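Local coordinates for Ice-binding protein isoform1a (PDB 7BWX), which binds ice, apparently by matching particular water positions in the ice prism planes, and probably serves as an antifreeze protein in an Antarctic fungus, at residues Ser63-Ala66 against Phe67-Arg71; Thr96-Ala99 against Gly100-Tyr104; Val25-Ala28 against Gly29-Ile33; Ala119-Ala122 against Ser123-Trp126. The protein carries 1 engineered substitution. One frame throughout, in Å; residues are numbered along the deposited sequence.

Contact 1: residues Ser63-Ala66 against Phe67-Arg71; sequences STQA and FADSR
Ser-63 O accepts the backbone N-H of Phe-67 at 2.9 Å, and Phe-67 CB lies 3.4 Å from the same oxygen, Ser-63 O. The hydroxyl of Ser-63 turns instead to the backbone N of Asp-60, close to the start of the helix. One residue on, Thr-64 O takes the N-H of Ala-68 at 3.0 Å in a nearly straight bond (170°). Gln-65 is held to Asp-69 twice: its O receives Asp-69 N, and its NE2 gives a hydrogen to Asp-69 OD1 at 2.8 Å. With CG anti to the backbone N (chi1 -171°) and a bend at chi2, the amide swings along the helix surface toward the carboxylate. OD1 lies close to the amide plane, whereas NE2 reaches OD1 from above the carboxylate plane, the two groups being turned 37° apart. Asp-69 OD2 is taken by Ala-13 N, which ties the helix to the N-terminal segment. Ala-66 O continues the series, accepting Ser-70 N at 2.8 Å, while its methyl packs on Phe-17 and Leu-20. These consecutive i to i+4 bonds mark a regular alpha-helix, here the one lying alongside the beta-solenoid, as is characteristic of the ice-binding protein family.

Contact 2: residues Thr96-Ala99 against Gly100-Tyr104; sequences TFVA and GVYKY
Gly-100 follows Ala-99 at a corner of the right-handed beta-helix, where strand 96-97 gives way to strand 100-104. The chain is almost fully extended at Gly-100, and a side-chain carbon there would press against Ala-99 O. Past the corner, Tyr-102 turns back across the inside of the bend. Its CG is anti to the carbonyl carbon (chi1 -68°), which carries the ring to the preceding strand, where it does two jobs. The hydroxyl gives its proton to Val-98 O over a short 2.5 Å, and this oxygen sits at the ring's edge, near its plane. The ring also forms an offset stack with Phe-97, the centroids 4.7 Å apart and the planes inclined by 29°. CE2 of Tyr-102 stands 3.8 Å above one face of the Phe-97 ring, toward its rim, and Phe-97 CB meets CZ of the tyrosine at 3.8 Å. A leucine in place of Tyr-102 would probably leave Val-98 O without this donor and uncover a face of Phe-97. Tyr-102 also meets the ring of Phe-128 on the next strand, 126-130, continuing the aromatic packing between coils. Farther along, Tyr-104 comes at Phe-97 from the opposite direction; its OH is hydrogen-bonded to Gln-86 NE2 and lies 3.5 Å from both Phe-97 CE2 and Phe-97 CZ.

Contact 3: residues Val25-Ala28 against Gly29-Ile33; sequences VANA and GATVI
The amide of Asn-27 is probably reversed in the model, since the atom built as OD1 lies only 2.9 Å from another acceptor, Gly-29 O. It sits inside a corner of the beta-solenoid, where strand 25-28 bends toward strand 32-34, and its terminal group reaches across the bend between Gly-29 and Thr-31. With CG anti to the backbone N (chi1 178°), the side chain slides past that of Thr-31 in the opposite direction. The atom modelled as ND2 is 2.6 Å from Thr-31 OG1; with the group turned over, hydrogen bonds around it are possible, but the geometry does not settle them. An alanine at Asn-27 would remove the amide and is likely to open a gap beside Thr-31 on the inside of the bend. Thr-31 OG1 accepts a hydrogen bond from Asn-202 N, and both side chains rest on Leu-199 of the neighbouring strand 197-200, which joins the corner to the adjacent coil. Gly-29 makes the bend with a positive phi of 73°, and a side-chain carbon there would run into Ala-28 O. Ala-30 then forms the centre of an inverse gamma turn, spanned by a weak bond from Thr-31 N to Gly-29 O at 2.9 Å.

Contact 4: residues Ala119-Ala122 against Ser123-Trp126; sequences AGDA and SSVW
Asp-121 OD1 accepts two donors from Ser-123, the hydroxyl OG at 2.8 Å and the backbone N at 3.1 Å. Both arrive from the same face of the carboxylate plane: OG on the syn side and not far out of the plane, N from well above it. The bond to Ser-123 N makes this an Asx turn, and it is nested in a type I beta turn from Asp-121 to Ser-124. Asp-121 CG is anti to its own N (chi1 176°), which brings OD1 within bonding distance of Ser-123. The turn's closing bond runs from Ser-124 N to Asp-121 O at 3.0 Å, the donor standing 51° out of the carbonyl plane. Ser-124 OG lies 2.8 Å from the same carbonyl oxygen but is also in reach of Gly-118 O, so its single proton is not assigned. Water 1 donates to Ala-122 O and to Ser-124 O, 2.8 Å from each, bridging the two carbonyls across the turn. Ser-124 O has a further, weak donor in Asn-152 ND2. With a carboxylate oxygen, a main-chain carbonyl and a water gathering the polar groups of four residues, this largely exposed loop is held by hydrogen bonding, and two neutral donors on OD1 would be expected to favour the ionised aspartate.

Contacts 2 and 4 lie on the same side of the chain's centre and touch: Trp-126 NE1 meets Phe-97 O at 2.9 Å, probably as a hydrogen bond, and strands 100-104 and 126-130 run parallel in successive coils. Contact 3 occupies the opposite side, its centre about 31 Å from that of contact 2. Both are corners of the solenoid, yet contact 2 fills its bend with buried tyrosine rings, whereas contact 3 lies at the surface and uses a short polar side chain. Contact 4, mostly exposed, relies on turn hydrogen bonds and water. Contact 1 alone is helical, with buried small residues facing the solenoid and a polar pair on the flank beside the N-terminal segment.

Contact 1: residues Ser63-Ala66 against Phe67-Arg71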
loop_
_atom_site.group_PDB
_atom_site.type_symbol
_atom_site.label_atom_id
_atom_site.label_comp_id
_atom_site.label_asym_id
_atom_site.label_seq_id
_atom_site.Cartn_x
_atom_site.Cartn_y
_atom_site.Cartn_z
ATOM N N SER A 63 3.208 -2.988 17.798
ATOM C CA SER A 63 3.396 -1.829 16.892
ATOM C C SER A 63 4.893 -1.565 16.679
ATOM O O SER A 63 5.272 -1.226 15.552
ATOM C CB SER A 63 2.673 -0.615 17.358
ATOM O OG SER A 63 3.062 -0.186 18.662
ATOM N N THR A 64 5.735 -1.694 17.692
ATOM C CA THR A 64 7.189 -1.498 17.500
ATOM C C THR A 64 7.741 -2.534 16.520
ATOM O O THR A 64 8.475 -2.147 15.559
ATOM C CB THR A 64 7.957 -1.548 18.811
ATOM O OG1 THR A 64 7.482 -0.417 19.548
ATOM C CG2 THR A 64 9.451 -1.448 18.619
ATOM N N GLN A 65 7.390 -3.797 16.721
ATOM C CA GLN A 65 7.906 -4.880 15.845
ATOM C C GLN A 65 7.307 -4.720 14.437
ATOM O O GLN A 65 8.051 -4.880 13.447
ATOM C CB GLN A 65 7.607 -6.262 16.408
ATOM C CG GLN A 65 8.301 -7.399 15.648
ATOM C CD GLN A 65 9.807 -7.298 15.759
ATOM O OE1 GLN A 65 10.334 -7.383 16.845
ATOM N NE2 GLN A 65 10.503 -6.996 14.668
ATOM N N ALA A 66 6.036 -4.371 14.343
ATOM C CA ALA A 66 5.363 -4.186 13.037
ATOM C C ALA A 66 6.025 -3.032 12.278
ATOM O O ALA A 66 6.351 -3.180 11.059
ATOM C CB ALA A 66 3.865 -3.949 13.196
ATOM N N PHE A 67 6.271 -1.903 12.951
ATOM C CA PHE A 67 6.904 -0.777 12.252
ATOM C C PHE A 67 8.302 -1.181 11.774
ATOM O O PHE A 67 8.674 -0.933 10.589
ATOM C CB PHE A 67 6.929 0.482 13.114
ATOM C CG PHE A 67 7.532 1.606 12.343
ATOM C CD1 PHE A 67 6.852 2.135 11.256
ATOM C CD2 PHE A 67 8.806 2.066 12.633
ATOM C CE1 PHE A 67 7.441 3.121 10.491
ATOM C CE2 PHE A 67 9.367 3.084 11.885
ATOM C CZ PHE A 67 8.697 3.580 10.795
ATOM N N ALA A 68 9.102 -1.751 12.653
ATOM C CA ALA A 68 10.468 -2.194 12.279
ATOM C C ALA A 68 10.354 -3.127 11.068
ATOM O O ALA A 68 11.078 -2.960 10.099
ATOM C CB ALA A 68 11.107 -2.924 13.407
ATOM N N ASP A 69 9.436 -4.083 11.119
ATOM C CA ASP A 69 9.259 -5.071 10.021
ATOM C C ASP A 69 8.850 -4.353 8.731
ATOM O O ASP A 69 9.319 -4.770 7.666
ATOM C CB ASP A 69 8.285 -6.181 10.417
ATOM C CG ASP A 69 8.836 -7.130 11.513
ATOM O OD1 ASP A 69 10.089 -7.057 11.858
ATOM O OD2 ASP A 69 8.031 -7.948 12.024
ATOM N N SER A 70 8.011 -3.318 8.817
ATOM C CA SER A 70 7.556 -2.559 7.630
ATOM C C SER A 70 8.773 -1.895 6.999
ATOM O O SER A 70 8.897 -1.860 5.760
ATOM C CB SER A 70 6.462 -1.579 7.945
ATOM O OG SER A 70 6.919 -0.407 8.594
ATOM N N ARG A 71 9.667 -1.358 7.812
ATOM C CA ARG A 71 10.852 -0.656 7.274
ATOM C C ARG A 71 11.850 -1.666 6.718
ATOM O O ARG A 71 12.470 -1.362 5.687
ATOM C CB ARG A 71 11.475 0.243 8.338
ATOM C CG ARG A 71 10.559 1.352 8.817
ATOM C CD ARG A 71 10.005 2.219 7.694
ATOM N NE ARG A 71 8.671 1.757 7.272
ATOM C CZ ARG A 71 8.010 2.270 6.233
ATOM N NH1 ARG A 71 8.566 3.195 5.484
ATOM N NH2 ARG A 71 6.783 1.875 5.958
#

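Contact 2: residues Thr96-Ala99 against Gly100-Tyr104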
loop_
_atom_site.group_PDB
_atom_site.type_symbol
_atom_site.label_atom_id
_atom_site.label_comp_id
_atom_site.label_asym_id
_atom_site.label_seq_id
_atom_site.Cartn_x
_atom_site.Cartn_y
_atom_site.Cartn_z
ATOM N N THR A 96 -0.871 -4.061 -18.737
ATOM C CA THR A 96 -1.022 -5.392 -18.153
ATOM C C THR A 96 0.377 -5.846 -17.799
ATOM O O THR A 96 1.184 -5.949 -18.720
ATOM C CB THR A 96 -1.726 -6.328 -19.147
ATOM O OG1 THR A 96 -3.024 -5.758 -19.349
ATOM C CG2 THR A 96 -1.826 -7.757 -18.647
ATOM N N PHE A 97 0.663 -6.098 -16.532
ATOM C CA PHE A 97 2.017 -6.509 -16.069
ATOM C C PHE A 97 2.008 -7.924 -15.521
ATOM O O PHE A 97 1.258 -8.232 -14.585
ATOM C CB PHE A 97 2.540 -5.526 -15.017
ATOM C CG PHE A 97 2.904 -4.192 -15.603
ATOM C CD1 PHE A 97 3.364 -4.085 -16.918
ATOM C CD2 PHE A 97 2.815 -3.037 -14.853
ATOM C CE1 PHE A 97 3.711 -2.847 -17.458
ATOM C CE2 PHE A 97 3.168 -1.800 -15.379
ATOM C CZ PHE A 97 3.607 -1.704 -16.677
ATOM N N VAL A 98 2.900 -8.757 -16.044
ATOM C CA VAL A 98 3.228 -10.069 -15.422
ATOM C C VAL A 98 4.165 -9.826 -14.228
ATOM O O VAL A 98 4.675 -8.702 -14.079
ATOM C CB VAL A 98 3.791 -11.080 -16.444
ATOM C CG1 VAL A 98 2.764 -11.395 -17.547
ATOM C CG2 VAL A 98 5.080 -10.615 -17.074
ATOM N N ALA A 99 4.365 -10.868 -13.432
ATOM C CA ALA A 99 5.234 -10.890 -12.245
ATOM C C ALA A 99 6.540 -10.184 -12.593
ATOM O O ALA A 99 7.109 -10.422 -13.661
ATOM C CB ALA A 99 5.466 -12.284 -11.760
ATOM N N GLY A 100 7.023 -9.324 -11.712
ATOM C CA GLY A 100 8.367 -8.745 -11.889
ATOM C C GLY A 100 8.681 -7.722 -10.812
ATOM O O GLY A 100 7.800 -7.412 -9.994
ATOM N N VAL A 101 9.920 -7.252 -10.819
ATOM C CA VAL A 101 10.399 -6.074 -10.067
ATOM C C VAL A 101 10.541 -4.975 -11.099
ATOM O O VAL A 101 11.460 -5.057 -11.983
ATOM C CB VAL A 101 11.698 -6.428 -9.316
ATOM C CG1 VAL A 101 12.187 -5.293 -8.418
ATOM C CG2 VAL A 101 11.505 -7.703 -8.525
ATOM N N TYR A 102 9.654 -3.996 -11.046
ATOM C CA TYR A 102 9.557 -2.898 -12.036
ATOM C C TYR A 102 10.165 -1.643 -11.417
ATOM O O TYR A 102 9.661 -1.163 -10.350
ATOM C CB TYR A 102 8.092 -2.644 -12.392
ATOM C CG TYR A 102 7.458 -3.769 -13.166
ATOM C CD1 TYR A 102 6.996 -4.912 -12.557
ATOM C CD2 TYR A 102 7.312 -3.680 -14.542
ATOM C CE1 TYR A 102 6.410 -5.941 -13.281
ATOM C CE2 TYR A 102 6.811 -4.726 -15.293
ATOM C CZ TYR A 102 6.332 -5.847 -14.661
ATOM O OH TYR A 102 5.822 -6.866 -15.415
ATOM N N LYS A 103 11.218 -1.126 -12.042
ATOM C CA LYS A 103 11.930 0.084 -11.576
ATOM C C LYS A 103 11.408 1.301 -12.310
ATOM O O LYS A 103 11.519 1.382 -13.581
ATOM C CB LYS A 103 13.441 -0.119 -11.738
ATOM C CG LYS A 103 14.311 1.100 -11.476
ATOM C CD LYS A 103 15.806 0.753 -11.394
ATOM C CE LYS A 103 16.509 0.778 -12.728
ATOM N NZ LYS A 103 16.571 2.159 -13.281
ATOM N N TYR A 104 10.940 2.284 -11.556
ATOM C CA TYR A 104 10.549 3.610 -12.056
ATOM C C TYR A 104 11.415 4.669 -11.392
ATOM O O TYR A 104 11.384 4.786 -10.116
ATOM C CB TYR A 104 9.065 3.876 -11.804
ATOM C CG TYR A 104 8.131 3.008 -12.616
ATOM C CD1 TYR A 104 7.829 1.715 -12.233
ATOM C CD2 TYR A 104 7.546 3.489 -13.771
ATOM C CE1 TYR A 104 6.980 0.903 -12.968
ATOM C CE2 TYR A 104 6.676 2.702 -14.513
ATOM C CZ TYR A 104 6.405 1.404 -14.124
ATOM O OH TYR A 104 5.528 0.663 -14.860
#

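Contact 3: residues Val25-Ala28 against Gly29-Ile33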
loop_
_atom_site.group_PDB
_atom_site.type_symbol
_atom_site.label_atom_id
_atom_site.label_comp_id
_atom_site.label_asym_id
_atom_site.label_seq_id
_atom_site.Cartn_x
_atom_site.Cartn_y
_atom_site.Cartn_z
ATOM N N VAL A 25 -2.431 8.336 12.531
ATOM C CA VAL A 25 -3.471 8.135 11.488
ATOM C C VAL A 25 -4.527 9.194 11.764
ATOM O O VAL A 25 -4.972 9.320 12.936
ATOM C CB VAL A 25 -4.063 6.721 11.537
ATOM C CG1 VAL A 25 -5.103 6.571 10.452
ATOM C CG2 VAL A 25 -3.027 5.638 11.417
ATOM N N ALA A 26 -4.809 10.021 10.785
ATOM C CA ALA A 26 -5.775 11.125 10.884
ATOM C C ALA A 26 -6.906 10.791 9.910
ATOM O O ALA A 26 -6.638 10.808 8.714
ATOM C CB ALA A 26 -5.135 12.456 10.532
ATOM N N ASN A 27 -8.106 10.555 10.418
ATOM C CA ASN A 27 -9.274 10.127 9.623
ATOM C C ASN A 27 -10.352 11.204 9.609
ATOM O O ASN A 27 -10.683 11.750 10.674
ATOM C CB ASN A 27 -9.865 8.820 10.175
ATOM C CG ASN A 27 -11.093 8.391 9.409
ATOM O OD1 ASN A 27 -12.265 8.500 9.897
ATOM N ND2 ASN A 27 -10.854 8.077 8.163
ATOM N N ALA A 28 -11.040 11.320 8.481
ATOM C CA ALA A 28 -12.347 11.989 8.347
ATOM C C ALA A 28 -13.338 10.971 7.784
ATOM O O ALA A 28 -12.932 10.134 6.958
ATOM C CB ALA A 28 -12.220 13.156 7.394
ATOM N N GLY A 29 -14.598 11.079 8.160
ATOM C CA GLY A 29 -15.664 10.260 7.573
ATOM C C GLY A 29 -15.690 8.815 7.971
ATOM O O GLY A 29 -14.927 8.329 8.871
ATOM N N ALA A 30 -16.618 8.115 7.321
ATOM C CA ALA A 30 -17.052 6.768 7.722
ATOM C C ALA A 30 -16.086 5.733 7.112
ATOM O O ALA A 30 -16.478 4.833 6.363
ATOM C CB ALA A 30 -18.502 6.576 7.286
ATOM N N THR A 31 -14.845 5.792 7.548
ATOM C CA THR A 31 -13.804 4.828 7.179
ATOM C C THR A 31 -14.048 3.503 7.879
ATOM O O THR A 31 -14.479 3.469 9.041
ATOM C CB THR A 31 -12.450 5.473 7.473
ATOM O OG1 THR A 31 -12.244 6.557 6.558
ATOM C CG2 THR A 31 -11.339 4.468 7.400
ATOM N N VAL A 32 -13.736 2.428 7.186
ATOM C CA VAL A 32 -13.713 1.061 7.730
ATOM C C VAL A 32 -12.364 0.441 7.410
ATOM O O VAL A 32 -11.996 0.259 6.207
ATOM C CB VAL A 32 -14.862 0.206 7.169
ATOM C CG1 VAL A 32 -14.728 -1.216 7.638
ATOM C CG2 VAL A 32 -16.188 0.804 7.560
ATOM N N ILE A 33 -11.623 0.140 8.456
ATOM C CA ILE A 33 -10.342 -0.602 8.357
ATOM C C ILE A 33 -10.578 -2.041 8.772
ATOM O O ILE A 33 -10.760 -2.285 9.994
ATOM C CB ILE A 33 -9.228 0.028 9.214
ATOM C CG1 ILE A 33 -9.051 1.531 8.958
ATOM C CG2 ILE A 33 -7.955 -0.751 9.006
ATOM C CD1 ILE A 33 -8.670 1.898 7.550
#

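Contact 4: residues Ala119-Ala122 against Ser123-Trp126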
loop_
_atom_site.group_PDB
_atom_site.type_symbol
_atom_site.label_atom_id
_atom_site.label_comp_id
_atom_site.label_asym_id
_atom_site.label_seq_id
_atom_site.Cartn_x
_atom_site.Cartn_y
_atom_site.Cartn_z
ATOM N N ALA A 119 -0.638 -14.924 -14.977
ATOM C CA ALA A 119 -0.204 -15.905 -16.009
ATOM C C ALA A 119 -0.417 -17.327 -15.490
ATOM O O ALA A 119 0.411 -18.180 -15.769
ATOM C CB ALA A 119 1.257 -15.654 -16.351
ATOM N N GLY A 120 -1.452 -17.539 -14.682
ATOM C CA GLY A 120 -1.859 -18.842 -14.146
ATOM C C GLY A 120 -0.957 -19.322 -13.032
ATOM O O GLY A 120 -1.107 -20.477 -12.620
ATOM N N ASP A 121 -0.085 -18.463 -12.500
ATOM C CA ASP A 121 0.802 -18.831 -11.368
ATOM C C ASP A 121 0.476 -17.931 -10.157
ATOM O O ASP A 121 0.873 -16.747 -10.193
ATOM C CB ASP A 121 2.250 -18.716 -11.826
ATOM C CG ASP A 121 3.257 -18.987 -10.724
ATOM O OD1 ASP A 121 2.849 -19.486 -9.654
ATOM O OD2 ASP A 121 4.452 -18.688 -10.949
ATOM N N ALA A 122 -0.189 -18.477 -9.135
ATOM C CA ALA A 122 -0.641 -17.763 -7.912
ATOM C C ALA A 122 0.565 -17.274 -7.109
ATOM O O ALA A 122 0.398 -16.353 -6.323
ATOM C CB ALA A 122 -1.495 -18.638 -7.035
ATOM N N SER A 123 1.737 -17.860 -7.295
ATOM C CA SER A 123 2.957 -17.453 -6.556
ATOM C C SER A 123 3.575 -16.217 -7.234
ATOM O O SER A 123 4.603 -15.757 -6.775
ATOM C CB SER A 123 3.935 -18.609 -6.432
ATOM O OG SER A 123 4.646 -18.733 -7.662
ATOM N N SER A 124 3.011 -15.713 -8.324
ATOM C CA SER A 124 3.473 -14.471 -9.000
ATOM C C SER A 124 3.680 -13.353 -7.951
ATOM O O SER A 124 2.769 -13.145 -7.156
ATOM C CB SER A 124 2.461 -14.025 -10.035
ATOM O OG SER A 124 2.571 -14.780 -11.245
ATOM N N VAL A 125 4.801 -12.629 -8.011
ATOM C CA VAL A 125 5.045 -11.445 -7.143
ATOM C C VAL A 125 5.295 -10.224 -8.008
ATOM O O VAL A 125 5.979 -10.335 -9.069
ATOM C CB VAL A 125 6.194 -11.723 -6.154
ATOM C CG1 VAL A 125 6.608 -10.459 -5.434
ATOM C CG2 VAL A 125 5.802 -12.800 -5.172
ATOM N N TRP A 126 4.725 -9.079 -7.590
ATOM C CA TRP A 126 4.979 -7.752 -8.168
ATOM C C TRP A 126 5.617 -6.859 -7.098
ATOM O O TRP A 126 5.047 -6.698 -5.991
ATOM C CB TRP A 126 3.733 -7.079 -8.709
ATOM C CG TRP A 126 3.090 -7.765 -9.867
ATOM C CD1 TRP A 126 3.159 -7.436 -11.192
ATOM C CD2 TRP A 126 2.266 -8.927 -9.775
ATOM N NE1 TRP A 126 2.419 -8.326 -11.925
ATOM C CE2 TRP A 126 1.842 -9.235 -11.077
ATOM C CE3 TRP A 126 1.844 -9.711 -8.719
ATOM C CZ2 TRP A 126 1.032 -10.342 -11.336
ATOM C CZ3 TRP A 126 1.023 -10.783 -8.966
ATOM C CH2 TRP A 126 0.631 -11.097 -10.260
HETATM O O HOH W 1 0.020 -13.692 -7.186
#